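Local atomic coordinates of alcohol oxidase (PDB entry 6F74), a protein that binds FAD and, as a VAO-type flavoprotein, probably oxidises an alcohol or related substrate with molecular oxygen as the electron acceptor. Residues Tyr102-Ala107 against Gly430-Ile435; Ile96-Pro101 against Ser124-Ala129; Asn347-Tyr352 against Phe375-Lys380. One frame throughout, in Å; residues are numbered along the deposited sequence.

How the interactions relate
Interactions 1 and 2 are neighbours that share one loop: 96-101 runs straight into 102-107, and the two contacts touch where Asn99 O probably accepts a bond from Gly430 N and Pro101 O one from Thr432 OG1. Interaction 1 is a surface joint, made by a water-linked hydroxyl and by methyls resting on carbonyl oxygens, beside a glycosylated asparagine. Interaction 2 is buried, with aliphatic packing against an arginine whose charge is met by acids, close to the flavin. Interaction 3 lies on the opposite side of the chain's centre, about 33 Å from interaction 1, centre to centre. It is also buried, but strand pairing replaces loop contacts and aromatic rings surround the backbone bonds.

Interaction 1: Tyr102-Ala107 against Gly430-Ile435; sequences YNITCA and GSTSII. With NAG (2-acetamido-2-deoxy-beta-D-glucopyranose), chain E.
Thr432 meets Tyr102 and Ile104 where two irregular loops pass each other near the surface. The polar link runs through a water, which accepts from Ile104 N at 3.0 Å and lies 2.5 Å from Thr432 OG1. The same hydroxyl is hydrogen-bonded to Pro101 O, just ahead of 102-107, so it holds this loop at two points. The remaining contacts set methyl groups against carbonyl oxygens. With chi1 at -60°, the methyl CG2 of Thr432 is turned trans to its own amide nitrogen and rests 3.4 Å from Tyr102 O, an oxygen that also accepts from Arg515 NH1. Ile104 slides past Thr432 in the opposite direction, and its extended branch brings CD1 to 3.8 Å from Gly430 O, which is engaged by Trp85 NE1. Asn103 carries an N-linked sugar: its ND2 is bonded to C1 of the N-acetylglucosamine, in an Asn-X-Thr sequon, and Thr105 CG2 lies 3.5 Å from the ring oxygen O5. A valine in place of Thr432 would keep the branched shape but would probably leave Pro101 O and the water without their hydroxyl mate. The loops are thus joined chiefly by one hydroxyl and its water, at a glycan-bearing edge.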
loop_
_atom_site.group_PDB
_atom_site.type_symbol
_atom_site.label_atom_id
_atom_site.label_comp_id
_atom_site.label_asym_id
_atom_site.label_seq_id
_atom_site.Cartn_x
_atom_site.Cartn_y
_atom_site.Cartn_z
ATOM N N TYR A 102 -0.734 -6.484 -11.198
ATOM C CA TYR A 102 -0.504 -7.743 -10.490
ATOM C C TYR A 102 -0.039 -8.851 -11.473
ATOM O O TYR A 102 0.733 -9.736 -11.116
ATOM C CB TYR A 102 -1.737 -8.167 -9.679
ATOM C CG TYR A 102 -1.499 -9.457 -8.922
ATOM C CD1 TYR A 102 -0.658 -9.490 -7.830
ATOM C CD2 TYR A 102 -2.053 -10.657 -9.356
ATOM C CE1 TYR A 102 -0.406 -10.659 -7.148
ATOM C CE2 TYR A 102 -1.793 -11.850 -8.689
ATOM C CZ TYR A 102 -0.967 -11.836 -7.582
ATOM O OH TYR A 102 -0.709 -12.998 -6.911
ATOM N N ASN A 103 -0.508 -8.764 -12.716
ATOM C CA ASN A 103 -0.217 -9.748 -13.751
ATOM C C ASN A 103 -0.342 -9.058 -15.095
ATOM O O ASN A 103 -1.456 -8.906 -15.616
ATOM C CB ASN A 103 -1.186 -10.920 -13.661
ATOM C CG ASN A 103 -0.734 -12.134 -14.452
ATOM O OD1 ASN A 103 0.399 -12.196 -14.940
ATOM N ND2 ASN A 103 -1.634 -13.109 -14.578
ATOM N N ILE A 104 0.801 -8.648 -15.645
ATOM C CA ILE A 104 0.845 -7.949 -16.942
ATOM C C ILE A 104 0.557 -8.977 -18.047
ATOM O O ILE A 104 1.461 -9.726 -18.481
ATOM C CB ILE A 104 2.214 -7.238 -17.162
ATOM C CG1 ILE A 104 2.467 -6.174 -16.088
ATOM C CG2 ILE A 104 2.302 -6.585 -18.539
ATOM C CD1 ILE A 104 3.843 -5.529 -16.121
ATOM N N THR A 105 -0.704 -9.037 -18.467
ATOM C CA THR A 105 -1.148 -9.906 -19.556
ATOM C C THR A 105 -1.328 -9.148 -20.878
ATOM O O THR A 105 -1.726 -9.737 -21.876
ATOM C CB THR A 105 -2.473 -10.595 -19.188
ATOM O OG1 THR A 105 -3.494 -9.603 -18.854
ATOM C CG2 THR A 105 -2.224 -11.548 -18.010
ATOM N N CYS A 106 -1.057 -7.843 -20.863
ATOM C CA CYS A 106 -1.000 -7.030 -22.069
ATOM C C CYS A 106 0.097 -5.997 -21.934
ATOM O O CYS A 106 -0.144 -4.849 -21.562
ATOM C CB CYS A 106 -2.374 -6.374 -22.320
ATOM S SG CYS A 106 -2.420 -5.373 -23.815
ATOM N N ALA A 107 1.323 -6.432 -22.208
ATOM C CA ALA A 107 2.519 -5.600 -21.983
ATOM C C ALA A 107 2.573 -4.422 -22.961
ATOM O O ALA A 107 2.177 -4.566 -24.115
ATOM C CB ALA A 107 3.780 -6.445 -22.102
ATOM N N GLY A 430 4.700 0.800 -12.505
ATOM C CA GLY A 430 4.409 0.014 -13.695
ATOM C C GLY A 430 4.984 -1.397 -13.771
ATOM O O GLY A 430 4.826 -2.102 -14.816
ATOM N N SER A 431 5.641 -1.839 -12.693
ATOM C CA SER A 431 6.056 -3.238 -12.584
ATOM C C SER A 431 5.236 -4.011 -11.557
ATOM O O SER A 431 4.671 -3.422 -10.606
ATOM C CB SER A 431 7.535 -3.345 -12.230
ATOM O OG SER A 431 8.304 -2.842 -13.269
ATOM N N THR A 432 5.198 -5.323 -11.738
ATOM C CA THR A 432 4.607 -6.238 -10.767
ATOM C C THR A 432 5.407 -6.214 -9.459
ATOM O O THR A 432 6.640 -6.202 -9.450
ATOM C CB THR A 432 4.528 -7.689 -11.320
ATOM O OG1 THR A 432 3.725 -7.702 -12.495
ATOM C CG2 THR A 432 3.885 -8.651 -10.315
ATOM N N SER A 433 4.680 -6.214 -8.347
ATOM C CA SER A 433 5.291 -6.239 -7.016
ATOM C C SER A 433 5.332 -7.671 -6.522
ATOM O O SER A 433 4.303 -8.359 -6.543
ATOM C CB SER A 433 4.483 -5.387 -6.041
ATOM O OG SER A 433 5.240 -5.248 -4.862
ATOM N N ILE A 434 6.526 -8.113 -6.154
ATOM C CA ILE A 434 6.739 -9.415 -5.500
ATOM C C ILE A 434 7.654 -9.145 -4.317
ATOM O O ILE A 434 8.875 -9.143 -4.432
ATOM C CB ILE A 434 7.350 -10.492 -6.434
ATOM C CG1 ILE A 434 6.609 -10.487 -7.782
ATOM C CG2 ILE A 434 7.284 -11.859 -5.737
ATOM C CD1 ILE A 434 7.046 -11.567 -8.741
ATOM N N ILE A 435 7.018 -8.852 -3.183
ATOM C CA ILE A 435 7.710 -8.495 -1.962
ATOM C C ILE A 435 7.178 -9.301 -0.793
ATOM O O ILE A 435 6.094 -9.926 -0.866
ATOM C CB ILE A 435 7.596 -6.975 -1.660
ATOM C CG1 ILE A 435 6.129 -6.560 -1.460
ATOM C CG2 ILE A 435 8.239 -6.164 -2.786
ATOM C CD1 ILE A 435 5.897 -5.129 -0.976
HETATM C C1 NAG E . -1.390 -14.354 -15.242
HETATM C C2 NAG E . -1.661 -15.442 -14.201
HETATM C C3 NAG E . -1.559 -16.819 -14.842
HETATM C C4 NAG E . -2.467 -16.939 -16.046
HETATM C C5 NAG E . -2.184 -15.793 -17.007
HETATM C C6 NAG E . -3.164 -15.708 -18.153
HETATM C C7 NAG E . -1.080 -15.191 -11.795
HETATM C C8 NAG E . 0.007 -15.290 -10.777
HETATM N N2 NAG E . -0.726 -15.441 -13.076
HETATM O O3 NAG E . -1.926 -17.817 -13.896
HETATM O O4 NAG E . -2.254 -18.212 -16.669
HETATM O O5 NAG E . -2.331 -14.581 -16.301
HETATM O O6 NAG E . -4.505 -15.514 -17.657
HETATM O O7 NAG E . -2.212 -14.891 -11.438
HETATM O O HOH W 1 3.344 -9.495 -14.223
#

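Interaction 2: Ile96-Pro101 against Ser124-Ala129; sequences IGRNYP and SLPYYA. With FAD (flavin-adenine dinucleotide), chain I.
Ile96 and Leu125 have the nearest CA atoms of the two segments, 6.5 Å apart, and both chains are irregular there; 124-129 becomes strand only at Tyr128. Their side chains pass each other at a slant, Ile96 CD1 meeting Leu125 CD1 at 3.8 Å. The other branch of Ile96 turns to the proline: CG2 is 3.9 Å from Pro126 CD and also lies beside Pro126 O, which accepts a bond from Thr60 OG1. Leu125 divides its two methyls between neighbours, for CD2 leans on Arg98, 3.9 Å from NE. This pairing anchors the loop after helix 88-93 to the start of strand 128-131, part of the small mixed sheet of the FAD-binding domain, a member of the PCMH-type clan. Arg98 lies beside this sheet, its nearest atoms about 4 Å from Gly158 and Ser165 of the FAD site. A bend at chi2 (-77°) folds its chain back, and NH1 donates to Gly97 O at 2.9 Å with an N-H...O angle of 144°. That acceptor lies close to the guanidinium plane, whereas the nitrogen stands well above the carbonyl plane. NE forms a salt bridge with Asp166 and NH2 one with Glu172 on strand 171-174, so all three nitrogens are gripped and the group is probably held fixed in rotation, its charge balanced by the two acids. Further along the loop the flavin takes over: its C8M methyl sits 3.4 Å from Asn99 CB and beside the Tyr100 ring, while C9 of the flavin lies in the plane of that ring, at its edge.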
loop_
_atom_site.group_PDB
_atom_site.type_symbol
_atom_site.label_atom_id
_atom_site.label_comp_id
_atom_site.label_asym_id
_atom_site.label_seq_id
_atom_site.Cartn_x
_atom_site.Cartn_y
_atom_site.Cartn_z
ATOM N N ILE A 96 -8.906 0.774 -15.510
ATOM C CA ILE A 96 -8.113 -0.415 -15.197
ATOM C C ILE A 96 -6.596 -0.144 -15.308
ATOM O O ILE A 96 -5.793 -1.051 -15.550
ATOM C CB ILE A 96 -8.516 -1.638 -16.015
ATOM C CG1 ILE A 96 -8.400 -1.349 -17.501
ATOM C CG2 ILE A 96 -9.959 -2.021 -15.680
ATOM C CD1 ILE A 96 -8.396 -2.590 -18.358
ATOM N N GLY A 97 -6.226 1.106 -15.102
ATOM C CA GLY A 97 -4.823 1.462 -14.988
ATOM C C GLY A 97 -4.316 1.061 -13.618
ATOM O O GLY A 97 -4.994 1.321 -12.603
ATOM N N ARG A 98 -3.143 0.431 -13.599
ATOM C CA ARG A 98 -2.569 -0.112 -12.395
ATOM C C ARG A 98 -1.127 0.345 -12.195
ATOM O O ARG A 98 -0.273 0.145 -13.056
ATOM C CB ARG A 98 -2.602 -1.634 -12.477
ATOM C CG ARG A 98 -4.030 -2.193 -12.484
ATOM C CD ARG A 98 -4.637 -2.189 -11.114
ATOM N NE ARG A 98 -6.020 -2.641 -11.132
ATOM C CZ ARG A 98 -7.082 -1.897 -11.461
ATOM N NH1 ARG A 98 -6.945 -0.637 -11.855
ATOM N NH2 ARG A 98 -8.303 -2.446 -11.473
ATOM N N ASN A 99 -0.860 0.994 -11.063
ATOM C CA ASN A 99 0.501 1.411 -10.746
ATOM C C ASN A 99 1.446 0.191 -10.647
ATOM O O ASN A 99 2.502 0.169 -11.231
ATOM C CB ASN A 99 0.518 2.173 -9.436
ATOM C CG ASN A 99 0.302 3.645 -9.618
ATOM O OD1 ASN A 99 1.172 4.418 -9.279
ATOM N ND2 ASN A 99 -0.851 4.041 -10.144
ATOM N N TYR A 100 1.031 -0.804 -9.885
ATOM C CA TYR A 100 1.769 -2.021 -9.729
ATOM C C TYR A 100 0.931 -3.208 -10.256
ATOM O O TYR A 100 0.352 -3.951 -9.498
ATOM C CB TYR A 100 2.104 -2.200 -8.271
ATOM C CG TYR A 100 2.947 -1.084 -7.692
ATOM C CD1 TYR A 100 4.244 -0.841 -8.135
ATOM C CD2 TYR A 100 2.448 -0.295 -6.677
ATOM C CE1 TYR A 100 5.011 0.178 -7.595
ATOM C CE2 TYR A 100 3.214 0.707 -6.093
ATOM C CZ TYR A 100 4.482 0.965 -6.549
ATOM O OH TYR A 100 5.182 1.985 -5.951
ATOM N N PRO A 101 0.860 -3.370 -11.577
ATOM C CA PRO A 101 -0.060 -4.363 -12.146
ATOM C C PRO A 101 0.268 -5.765 -11.683
ATOM O O PRO A 101 1.435 -6.159 -11.738
ATOM C CB PRO A 101 0.167 -4.210 -13.655
ATOM C CG PRO A 101 1.514 -3.600 -13.785
ATOM C CD PRO A 101 1.605 -2.653 -12.632
ATOM N N SER A 124 -7.105 -10.690 -15.555
ATOM C CA SER A 124 -7.877 -10.593 -14.356
ATOM C C SER A 124 -8.336 -9.157 -14.074
ATOM O O SER A 124 -8.827 -8.868 -12.986
ATOM C CB SER A 124 -7.052 -11.131 -13.197
ATOM O OG SER A 124 -5.820 -10.428 -13.066
ATOM N N LEU A 125 -8.185 -8.257 -15.029
ATOM C CA LEU A 125 -8.687 -6.908 -14.856
ATOM C C LEU A 125 -10.165 -6.906 -15.169
ATOM O O LEU A 125 -10.587 -7.670 -16.018
ATOM C CB LEU A 125 -7.943 -5.922 -15.764
ATOM C CG LEU A 125 -6.449 -5.728 -15.502
ATOM C CD1 LEU A 125 -5.854 -4.768 -16.500
ATOM C CD2 LEU A 125 -6.196 -5.192 -14.118
ATOM N N PRO A 126 -10.956 -6.043 -14.494
ATOM C CA PRO A 126 -12.390 -5.913 -14.751
ATOM C C PRO A 126 -12.741 -5.619 -16.201
ATOM O O PRO A 126 -12.032 -4.885 -16.892
ATOM C CB PRO A 126 -12.805 -4.710 -13.877
ATOM C CG PRO A 126 -11.819 -4.699 -12.789
ATOM C CD PRO A 126 -10.522 -5.140 -13.409
ATOM N N TYR A 127 -13.864 -6.195 -16.626
ATOM C CA TYR A 127 -14.357 -6.132 -18.002
ATOM C C TYR A 127 -15.225 -4.887 -18.246
ATOM O O TYR A 127 -15.233 -4.320 -19.345
ATOM C CB TYR A 127 -15.096 -7.438 -18.278
ATOM C CG TYR A 127 -15.498 -7.712 -19.715
ATOM C CD1 TYR A 127 -14.611 -8.319 -20.624
ATOM C CD2 TYR A 127 -16.775 -7.412 -20.151
ATOM C CE1 TYR A 127 -14.990 -8.603 -21.908
ATOM C CE2 TYR A 127 -17.158 -7.665 -21.455
ATOM C CZ TYR A 127 -16.281 -8.280 -22.322
ATOM O OH TYR A 127 -16.734 -8.506 -23.597
ATOM N N TYR A 128 -15.961 -4.456 -17.237
ATOM C CA TYR A 128 -16.667 -3.169 -17.282
ATOM C C TYR A 128 -16.310 -2.373 -16.055
ATOM O O TYR A 128 -16.015 -2.955 -15.013
ATOM C CB TYR A 128 -18.196 -3.359 -17.299
ATOM C CG TYR A 128 -18.797 -3.717 -18.635
ATOM C CD1 TYR A 128 -19.008 -2.746 -19.610
ATOM C CD2 TYR A 128 -19.182 -5.010 -18.913
ATOM C CE1 TYR A 128 -19.607 -3.067 -20.834
ATOM C CE2 TYR A 128 -19.761 -5.352 -20.112
ATOM C CZ TYR A 128 -19.969 -4.382 -21.089
ATOM O OH TYR A 128 -20.533 -4.748 -22.293
ATOM N N ALA A 129 -16.336 -1.061 -16.177
ATOM C CA ALA A 129 -16.252 -0.170 -15.027
ATOM C C ALA A 129 -17.354 0.862 -15.080
ATOM O O ALA A 129 -17.732 1.303 -16.160
ATOM C CB ALA A 129 -14.897 0.523 -14.999
HETATM P PA FAD I . -6.960 0.614 -4.784
HETATM O O1A FAD I . -6.212 -0.344 -5.708
HETATM O O2A FAD I . -7.912 1.564 -5.439
HETATM O O5B FAD I . -7.713 -0.269 -3.713
HETATM C C5B FAD I . -6.970 -1.043 -2.813
HETATM C C4B FAD I . -7.904 -2.008 -2.105
HETATM O O4B FAD I . -8.806 -1.221 -1.346
HETATM C C3B FAD I . -8.768 -2.872 -2.988
HETATM O O3B FAD I . -9.055 -4.072 -2.260
HETATM C C2B FAD I . -10.063 -2.107 -3.113
HETATM O O2B FAD I . -11.237 -2.915 -3.257
HETATM C C1B FAD I . -10.145 -1.417 -1.779
HETATM N N9A FAD I . -10.814 -0.112 -1.763
HETATM C C8A FAD I . -10.364 1.027 -2.307
HETATM N N7A FAD I . -11.215 2.043 -2.068
HETATM C C5A FAD I . -12.216 1.541 -1.350
HETATM C C6A FAD I . -13.431 2.109 -0.766
HETATM N N6A FAD I . -13.655 3.429 -0.958
HETATM N N1A FAD I . -14.253 1.268 -0.084
HETATM C C2A FAD I . -13.957 -0.050 0.062
HETATM N N3A FAD I . -12.835 -0.633 -0.435
HETATM C C4A FAD I . -11.950 0.122 -1.136
HETATM N N1 FAD I . 1.362 2.628 1.325
HETATM C C2 FAD I . 1.897 3.148 2.453
HETATM O O2 FAD I . 1.536 2.681 3.564
HETATM N N3 FAD I . 2.782 4.164 2.425
HETATM C C4 FAD I . 3.220 4.708 1.276
HETATM O O4 FAD I . 4.054 5.637 1.252
HETATM C C4X FAD I . 2.699 4.185 -0.005
HETATM N N5 FAD I . 3.108 4.684 -1.189
HETATM C C5X FAD I . 2.605 4.190 -2.347
HETATM C C6 FAD I . 3.025 4.731 -3.562
HETATM C C7 FAD I . 2.528 4.276 -4.770
HETATM C C7M FAD I . 3.107 4.954 -5.987
HETATM C C8 FAD I . 1.507 3.190 -4.781
HETATM C C8M FAD I . 0.873 2.663 -6.061
HETATM C C9 FAD I . 1.103 2.630 -3.573
HETATM C C9A FAD I . 1.599 3.086 -2.339
HETATM N N10 FAD I . 1.184 2.560 -1.084
HETATM C C10 FAD I . 1.725 3.088 0.096
HETATM C "C1'" FAD I . 0.261 1.407 -0.962
HETATM C "C2'" FAD I . -1.187 1.640 -0.685
HETATM O "O2'" FAD I . -1.323 1.834 0.721
HETATM C "C3'" FAD I . -1.984 0.390 -1.077
HETATM O "O3'" FAD I . -1.679 -0.033 -2.418
HETATM C "C4'" FAD I . -3.484 0.606 -0.930
HETATM O "O4'" FAD I . -4.178 -0.590 -1.295
HETATM C "C5'" FAD I . -3.960 1.778 -1.775
HETATM O "O5'" FAD I . -5.355 1.969 -1.615
HETATM P P FAD I . -6.062 2.608 -2.879
HETATM O O1P FAD I . -5.294 3.817 -3.337
HETATM O O2P FAD I . -7.508 2.732 -2.528
HETATM O O3P FAD I . -5.824 1.423 -3.954
#

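Interaction 3: Asn347-Tyr352 against Phe375-Lys380; sequences NGVAGY and FWTIGK
Ala350 and Trp376 form a hydrogen-bonded antiparallel pair. Ala350 N donates to Trp376 O at 3.0 Å with an N-H...O angle of 159°, and Trp376 N donates to Ala350 O at 2.8 Å, where that angle is 136°. The pair joins strands 349-356 and 370-378 in the middle of a seven-stranded antiparallel sheet, consistent with the cap domain of VAO-type oxidases. Beside it, Val349 CA and Phe375 CA make CA-H...O contacts to Trp376 O and Ala350 O. Where strand 370-378 passes into the type II turn from Thr377 to Lys380, a water lies between Gly348 O and Ile378 O; Gly348, at positive phi, closes the preceding helix 328-346 as the C-prime residue of a Schellman motif. Trp376, with chi1 at 39°, lays its indole across the neighbouring strand. Ala350 O stands 3.3 Å above one face, and Gly351, which has no side chain, sets its CA over the same face in a CH-pi contact, 3.9 Å from the six-membered ring centroid. NE1 is satisfied by Pro248 O. Trp376 CH2 then reaches the edge of the Tyr352 ring, 3.9 Å from CD1; Tyr352 OH is hydrogen-bonded to His246 ND1 of the FAD site. On the other face, against helix 382-396, Val349 splits its methyls: CG1 meets Phe375 CB at 3.8 Å, the two side chains crossing near a right angle, and CG2 touches Thr377 CG2 at 3.7 Å. The Phe375 ring turns its edge to the backbone, CD1 lying 3.6 Å from Tyr352 N.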
loop_
_atom_site.group_PDB
_atom_site.type_symbol
_atom_site.label_atom_id
_atom_site.label_comp_id
_atom_site.label_asym_id
_atom_site.label_seq_id
_atom_site.Cartn_x
_atom_site.Cartn_y
_atom_site.Cartn_z
ATOM N N ASN A 347 14.008 7.571 20.379
ATOM C CA ASN A 347 14.424 8.960 20.338
ATOM C C ASN A 347 13.598 9.839 19.386
ATOM O O ASN A 347 14.011 10.965 19.112
ATOM C CB ASN A 347 15.924 9.038 19.919
ATOM C CG ASN A 347 16.861 8.379 20.917
ATOM O OD1 ASN A 347 16.498 8.176 22.063
ATOM N ND2 ASN A 347 18.088 8.057 20.481
ATOM N N GLY A 348 12.460 9.359 18.866
ATOM C CA GLY A 348 11.648 10.156 17.939
ATOM C C GLY A 348 12.069 10.209 16.480
ATOM O O GLY A 348 11.662 11.110 15.731
ATOM N N VAL A 349 12.869 9.230 16.055
ATOM C CA VAL A 349 13.345 9.143 14.687
ATOM C C VAL A 349 12.415 8.219 13.876
ATOM O O VAL A 349 11.967 7.158 14.352
ATOM C CB VAL A 349 14.805 8.629 14.595
ATOM C CG1 VAL A 349 15.316 8.661 13.158
ATOM C CG2 VAL A 349 15.735 9.478 15.447
ATOM N N ALA A 350 12.138 8.651 12.652
ATOM C CA ALA A 350 11.337 7.892 11.697
ATOM C C ALA A 350 11.865 8.118 10.284
ATOM O O ALA A 350 12.641 9.055 10.030
ATOM C CB ALA A 350 9.871 8.291 11.793
ATOM N N GLY A 351 11.410 7.268 9.361
ATOM C CA GLY A 351 11.691 7.460 7.931
ATOM C C GLY A 351 12.015 6.181 7.202
ATOM O O GLY A 351 11.616 5.089 7.623
ATOM N N TYR A 352 12.721 6.317 6.086
ATOM C CA TYR A 352 12.913 5.181 5.207
ATOM C C TYR A 352 14.345 5.019 4.786
ATOM O O TYR A 352 15.015 6.000 4.430
ATOM C CB TYR A 352 12.015 5.300 3.966
ATOM C CG TYR A 352 10.563 5.509 4.319
ATOM C CD1 TYR A 352 10.034 6.813 4.507
ATOM C CD2 TYR A 352 9.717 4.441 4.469
ATOM C CE1 TYR A 352 8.708 7.001 4.830
ATOM C CE2 TYR A 352 8.375 4.624 4.791
ATOM C CZ TYR A 352 7.883 5.908 4.965
ATOM O OH TYR A 352 6.567 6.090 5.267
ATOM N N PHE A 375 15.921 9.828 7.166
ATOM C CA PHE A 375 15.289 9.760 8.462
ATOM C C PHE A 375 15.042 11.184 8.947
ATOM O O PHE A 375 15.559 12.161 8.376
ATOM C CB PHE A 375 16.158 9.022 9.503
ATOM C CG PHE A 375 16.221 7.502 9.356
ATOM C CD1 PHE A 375 15.510 6.787 8.369
ATOM C CD2 PHE A 375 17.011 6.772 10.250
ATOM C CE1 PHE A 375 15.595 5.416 8.289
ATOM C CE2 PHE A 375 17.100 5.385 10.169
ATOM C CZ PHE A 375 16.384 4.706 9.176
ATOM N N TRP A 376 14.269 11.296 10.019
ATOM C CA TRP A 376 13.912 12.608 10.555
ATOM C C TRP A 376 13.393 12.553 11.966
ATOM O O TRP A 376 12.886 11.521 12.418
ATOM C CB TRP A 376 12.875 13.274 9.665
ATOM C CG TRP A 376 11.809 12.329 9.117
ATOM C CD1 TRP A 376 10.730 11.829 9.778
ATOM C CD2 TRP A 376 11.735 11.823 7.790
ATOM N NE1 TRP A 376 9.995 11.018 8.952
ATOM C CE2 TRP A 376 10.581 11.007 7.718
ATOM C CE3 TRP A 376 12.534 11.971 6.650
ATOM C CZ2 TRP A 376 10.214 10.337 6.549
ATOM C CZ3 TRP A 376 12.169 11.321 5.499
ATOM C CH2 TRP A 376 11.008 10.510 5.450
ATOM N N THR A 377 13.558 13.679 12.651
ATOM C CA THR A 377 12.983 13.916 13.952
ATOM C C THR A 377 12.001 15.086 13.842
ATOM O O THR A 377 12.410 16.264 13.900
ATOM C CB THR A 377 14.066 14.306 14.985
ATOM O OG1 THR A 377 14.874 15.377 14.466
ATOM C CG2 THR A 377 14.947 13.111 15.305
ATOM N N ILE A 378 10.727 14.756 13.710
ATOM C CA ILE A 378 9.671 15.772 13.716
ATOM C C ILE A 378 9.598 16.449 15.066
ATOM O O ILE A 378 9.514 15.765 16.080
ATOM C CB ILE A 378 8.288 15.152 13.366
ATOM C CG1 ILE A 378 8.293 14.838 11.858
ATOM C CG2 ILE A 378 7.146 16.119 13.645
ATOM C CD1 ILE A 378 7.225 13.839 11.412
ATOM N N GLY A 379 9.634 17.774 15.084
ATOM C CA GLY A 379 9.552 18.530 16.325
ATOM C C GLY A 379 10.876 18.883 16.982
ATOM O O GLY A 379 10.872 19.505 18.034
ATOM N N LYS A 380 12.010 18.520 16.360
ATOM C CA LYS A 380 13.339 18.732 16.951
ATOM C C LYS A 380 14.270 19.471 16.001
ATOM O O LYS A 380 14.296 19.177 14.808
ATOM C CB LYS A 380 13.960 17.402 17.328
ATOM C CG LYS A 380 13.222 16.637 18.431
ATOM C CD LYS A 380 13.917 15.294 18.704
ATOM C CE LYS A 380 13.727 14.748 20.102
ATOM N NZ LYS A 380 12.376 14.173 20.317
HETATM O O HOH W 2 10.236 13.360 16.109
#